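Local coordinates for 14-3-3 protein (PDB 3EFZ), which probably binds phosphoserine-containing segments of partner proteins and so regulates them, as a dimeric member of the 14-3-3 family, at residues K148-R153 and I199-I204; S77-L82 and K155-K160. All blocks are in the same frame, centred on the assembly; numbering follows the deposited sequence.

Contact 1: K148-R153 and I199-I204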
# COMPACT_ATOMS: atom_id res chain seq x y z
N LYS B 148 9.45 9.60 -11.58
CA LYS B 148 8.93 10.97 -11.55
C LYS B 148 7.91 11.20 -12.67
O LYS B 148 6.94 11.93 -12.47
CB LYS B 148 10.05 12.00 -11.65
CG LYS B 148 11.03 12.02 -10.47
CD LYS B 148 11.81 13.31 -10.43
CE LYS B 148 12.85 13.41 -11.57
NZ LYS B 148 13.48 14.76 -11.64
N GLY B 149 8.16 10.60 -13.83
CA GLY B 149 7.21 10.59 -14.94
C GLY B 149 5.88 9.99 -14.57
O GLY B 149 4.84 10.62 -14.82
N ASP B 150 5.91 8.80 -13.95
CA ASP B 150 4.73 8.14 -13.38
C ASP B 150 3.98 9.01 -12.37
O ASP B 150 2.76 9.14 -12.45
CB ASP B 150 5.07 6.80 -12.71
CG ASP B 150 5.66 5.78 -13.67
OD1 ASP B 150 5.44 5.85 -14.89
OD2 ASP B 150 6.34 4.88 -13.19
N LEU B 151 4.70 9.58 -11.41
CA LEU B 151 4.10 10.46 -10.40
C LEU B 151 3.50 11.75 -10.97
O LEU B 151 2.47 12.20 -10.49
CB LEU B 151 5.11 10.81 -9.29
CG LEU B 151 5.63 9.70 -8.37
CD1 LEU B 151 6.65 10.28 -7.45
CD2 LEU B 151 4.52 8.99 -7.58
N MET B 152 4.14 12.34 -11.97
CA MET B 152 3.52 13.44 -12.71
C MET B 152 2.21 13.04 -13.43
O MET B 152 1.23 13.81 -13.45
CB MET B 152 4.52 14.04 -13.70
CG MET B 152 5.54 14.95 -13.05
SD MET B 152 4.76 16.30 -12.13
CE MET B 152 5.82 16.28 -10.70
N ARG B 153 2.22 11.84 -14.02
CA ARG B 153 1.03 11.26 -14.68
C ARG B 153 -0.10 11.09 -13.68
O ARG B 153 -1.27 11.33 -14.01
CB ARG B 153 1.39 9.91 -15.36
CG ARG B 153 0.20 9.10 -15.94
CD ARG B 153 0.66 8.02 -16.96
NE ARG B 153 1.62 7.06 -16.36
CZ ARG B 153 1.26 5.98 -15.68
NH1 ARG B 153 -0.03 5.68 -15.52
NH2 ARG B 153 2.20 5.19 -15.15
N ILE B 199 8.63 2.74 -22.09
CA ILE B 199 7.78 2.80 -23.28
C ILE B 199 6.30 2.63 -22.92
O ILE B 199 5.46 3.39 -23.40
CB ILE B 199 8.21 1.70 -24.32
CG1 ILE B 199 9.65 1.94 -24.82
CG2 ILE B 199 7.19 1.58 -25.50
CD1 ILE B 199 9.82 3.06 -25.87
N LEU B 200 6.01 1.64 -22.07
CA LEU B 200 4.64 1.29 -21.70
C LEU B 200 3.93 2.41 -20.94
O LEU B 200 2.78 2.72 -21.25
CB LEU B 200 4.58 -0.01 -20.88
CG LEU B 200 3.18 -0.43 -20.34
CD1 LEU B 200 2.21 -0.82 -21.46
CD2 LEU B 200 3.27 -1.55 -19.29
N ASN B 201 4.61 2.99 -19.95
CA ASN B 201 4.03 4.10 -19.19
C ASN B 201 3.84 5.37 -20.03
O ASN B 201 2.83 6.08 -19.87
CB ASN B 201 4.84 4.33 -17.92
CG ASN B 201 4.58 3.24 -16.87
OD1 ASN B 201 4.08 2.17 -17.19
ND2 ASN B 201 4.95 3.51 -15.64
N TYR B 202 4.79 5.64 -20.92
CA TYR B 202 4.68 6.75 -21.88
C TYR B 202 3.53 6.49 -22.84
O TYR B 202 2.78 7.41 -23.15
CB TYR B 202 6.00 6.94 -22.64
CG TYR B 202 6.16 8.25 -23.42
CD1 TYR B 202 5.28 9.33 -23.24
CD2 TYR B 202 7.21 8.42 -24.30
CE1 TYR B 202 5.44 10.52 -23.94
CE2 TYR B 202 7.38 9.61 -25.01
CZ TYR B 202 6.49 10.65 -24.82
OH TYR B 202 6.66 11.83 -25.52
N THR B 203 3.41 5.25 -23.32
CA THR B 203 2.27 4.83 -24.14
C THR B 203 0.95 5.06 -23.41
O THR B 203 0.00 5.55 -24.03
CB THR B 203 2.38 3.34 -24.57
OG1 THR B 203 3.53 3.17 -25.41
CG2 THR B 203 1.15 2.89 -25.32
N ILE B 204 0.89 4.75 -22.11
CA ILE B 204 -0.29 5.01 -21.28
C ILE B 204 -0.64 6.51 -21.20
O ILE B 204 -1.82 6.90 -21.34
CB ILE B 204 -0.15 4.39 -19.87
CG1 ILE B 204 -0.09 2.86 -19.96
CG2 ILE B 204 -1.31 4.82 -18.96
CD1 ILE B 204 0.37 2.19 -18.65

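Contact 2: S77-L82 and K155-K160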
# COMPACT_ATOMS: atom_id res chain seq x y z
N SER B 77 -0.92 2.46 -4.37
CA SER B 77 -2.05 1.81 -3.70
C SER B 77 -3.22 2.77 -3.47
O SER B 77 -4.34 2.34 -3.59
CB SER B 77 -1.65 1.11 -2.41
OG SER B 77 -0.72 0.05 -2.67
N ILE B 78 -2.96 4.03 -3.14
CA ILE B 78 -4.04 5.02 -2.97
C ILE B 78 -4.77 5.18 -4.31
O ILE B 78 -5.99 5.12 -4.38
CB ILE B 78 -3.53 6.37 -2.41
CG1 ILE B 78 -2.93 6.18 -1.00
CG2 ILE B 78 -4.65 7.38 -2.34
CD1 ILE B 78 -2.06 7.35 -0.56
N ARG B 79 -3.99 5.32 -5.39
CA ARG B 79 -4.57 5.41 -6.73
C ARG B 79 -5.38 4.16 -7.11
O ARG B 79 -6.43 4.29 -7.72
CB ARG B 79 -3.47 5.70 -7.74
CG ARG B 79 -3.92 5.83 -9.19
CD ARG B 79 -2.70 6.11 -10.00
NE ARG B 79 -2.94 6.13 -11.43
CZ ARG B 79 -2.71 5.13 -12.26
NH1 ARG B 79 -2.21 3.98 -11.80
NH2 ARG B 79 -2.95 5.29 -13.55
N ASN B 80 -4.89 2.97 -6.75
CA ASN B 80 -5.55 1.72 -7.09
C ASN B 80 -6.93 1.60 -6.44
O ASN B 80 -7.88 1.17 -7.09
CB ASN B 80 -4.68 0.51 -6.70
CG ASN B 80 -5.33 -0.82 -7.05
OD1 ASN B 80 -5.30 -1.24 -8.20
ND2 ASN B 80 -5.90 -1.50 -6.07
N SER B 81 -7.04 2.03 -5.19
CA SER B 81 -8.28 1.95 -4.42
C SER B 81 -9.40 2.82 -5.00
O SER B 81 -10.60 2.61 -4.72
CB SER B 81 -8.04 2.30 -2.94
OG SER B 81 -7.89 3.69 -2.76
N LEU B 82 -9.01 3.80 -5.81
CA LEU B 82 -9.94 4.76 -6.37
C LEU B 82 -10.39 4.45 -7.79
O LEU B 82 -11.16 5.22 -8.35
CB LEU B 82 -9.33 6.15 -6.38
CG LEU B 82 -8.97 6.85 -5.08
CD1 LEU B 82 -8.28 8.16 -5.45
CD2 LEU B 82 -10.21 7.06 -4.18
N LYS B 155 -0.56 12.94 -10.94
CA LYS B 155 -1.04 14.28 -10.54
C LYS B 155 -1.98 14.78 -11.63
O LYS B 155 -3.02 15.37 -11.34
CB LYS B 155 0.11 15.29 -10.36
CG LYS B 155 1.13 15.00 -9.25
CD LYS B 155 2.02 16.22 -9.02
CE LYS B 155 3.13 15.93 -8.03
NZ LYS B 155 3.93 17.15 -7.64
N ALA B 156 -1.59 14.53 -12.88
CA ALA B 156 -2.33 14.87 -14.08
C ALA B 156 -3.73 14.23 -14.15
O ALA B 156 -4.62 14.79 -14.76
CB ALA B 156 -1.52 14.47 -15.33
N GLU B 157 -3.90 13.06 -13.53
CA GLU B 157 -5.20 12.38 -13.45
C GLU B 157 -6.12 13.06 -12.43
O GLU B 157 -7.35 12.87 -12.46
CB GLU B 157 -5.02 10.90 -13.05
CG GLU B 157 -4.18 10.07 -13.99
CD GLU B 157 -3.95 8.64 -13.46
OE1 GLU B 157 -4.00 8.44 -12.23
OE2 GLU B 157 -3.72 7.73 -14.28
N ILE B 158 -5.51 13.80 -11.51
CA ILE B 158 -6.21 14.47 -10.42
C ILE B 158 -6.50 15.93 -10.76
O ILE B 158 -7.61 16.42 -10.54
CB ILE B 158 -5.40 14.40 -9.10
CG1 ILE B 158 -5.18 12.93 -8.69
CG2 ILE B 158 -6.08 15.22 -7.99
CD1 ILE B 158 -4.36 12.75 -7.44
N LEU B 159 -5.47 16.63 -11.25
CA LEU B 159 -5.53 18.07 -11.50
C LEU B 159 -6.36 18.45 -12.72
O LEU B 159 -6.71 17.59 -13.54
CB LEU B 159 -4.10 18.65 -11.55
CG LEU B 159 -3.28 18.55 -10.23
CD1 LEU B 159 -1.83 18.97 -10.45
CD2 LEU B 159 -3.87 19.32 -9.04
N LYS B 160 -6.72 19.73 -12.83
CA LYS B 160 -7.60 20.20 -13.88
C LYS B 160 -6.94 21.27 -14.75
O LYS B 160 -6.00 21.94 -14.32
CB LYS B 160 -8.91 20.76 -13.28
CG LYS B 160 -9.71 19.79 -12.41
CD LYS B 160 -10.45 18.76 -13.26
CE LYS B 160 -10.99 17.60 -12.43
NZ LYS B 160 -11.13 16.38 -13.28

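Contact 1: K148-R153 and I199-I204
Asn201 reaches across from helix 193-207 and gives an amide hydrogen to the carboxylate of Asp150 on helix 138-158. This hydrogen bond, from Asn201 ND2 to Asp150 OD1, measures 2.5 Å with an N-H...O angle of 158°; that is unusually short for an amide-carboxylate pair, and its exact length is doubtful. The acceptor lies close to the amide plane, whereas the amide nitrogen meets OD1 from above the carboxylate plane, 40° out of it; the two flat groups are correspondingly turned well away from coplanarity.

The ionic part is contained in one helical turn. Arg153 NH2 gives a weak hydrogen bond, part of a salt bridge, to Asp150 OD1 at 3.3 Å, the oxygen lying in plane at the guanidinium edge. The arginine chain leaves with CG anti to the backbone N and then bends at chi3 (58°), which carries the guanidinium back to the aspartate one turn earlier. Outside the two segments, Tyr175 of helix 161-185 hydrogen-bonds to both Asp150 OD1 and Arg153 NE, and Lys146 forms a salt bridge to Asp150 OD2.

Close approaches without bonding complete the interface. Arg153 NH2 and Asn201 ND2 come to 3.3 Å; both give a hydrogen to Asp150 OD1, which accounts for their closeness. Ile204 adds its CG2 methyl, 3.8 Å from Arg153 NH1. The helix segments run nearly parallel with axes 10.6 Å apart, and the spacing is bridged by these polar ends.

Arg153 is a predicted phosphoserine-interacting residue of the 14-3-3 groove. The chemistry suggests a second shell: the bond to Tyr175, with the weaker one to Asp150, is consistent with a restrained guanidinium, Asn201 may help to orient Asp150, and the carboxylate probably offsets part of the local positive charge.

Contact 2: S77-L82 and K155-K160
Glu157 and Arg79 meet through a paired salt bridge, and they carry the whole contact between 77-82 and 155-160. Along the second segment, Lys155 comes first and pairs with Glu122 of helix 100-131, while Ala156 packs on Cys167 and Ile168 of helix 161-185. Glu157 then points across. Its OE1 accepts from Arg79 NE at 2.7 Å, and its OE2 from Arg79 NH2, also at 2.7 Å. Both bonds are nearly straight (about 170°), and each oxygen uses its syn lone pair. Because NE and NH2 each take one oxygen, the grip is side-on, and the guanidinium and carboxylate planes are nearly coplanar, 15° apart. Arg79 arrives with CG anti to its backbone N and its chain extended as far as NE; with Glu157 extended beyond CG, the two chains together span the 9.7 Å between Arg79 CA and Glu157 CA. The bridge thus holds a predicted phosphoserine-contacting arginine, probably restraining its guanidinium. After Glu157 the helix gives way to loop at Leu159 and Lys160. The bridge ties the C-terminal ends of helices 63-81 and 138-158 together, with helix 100-131 touching both segments and the second subunit packing on Ser77, Asn80 and Ser81.

In the fold
The centres of contacts 1 and 2 lie 13 Å apart, contact 1 about 5 Å and contact 2 about 12 Å from the chain centre. Helix 138-158 serves both: its 148-153 turns face helix 193-207, and its C-terminal end faces helix 63-81. Along the chain the segments alternate in the order 77-82, 148-153, 155-160, 199-204, so the two contacts interlock. They touch where Arg153 NH1 and Arg79 NH2 approach to 3.5 Å. Each arginine is paired with a carboxylate of helix 138-158, and the two predicted phosphoserine-interacting guanidiniums lie close together, consistent with a basic phosphate pocket as in other 14-3-3 proteins.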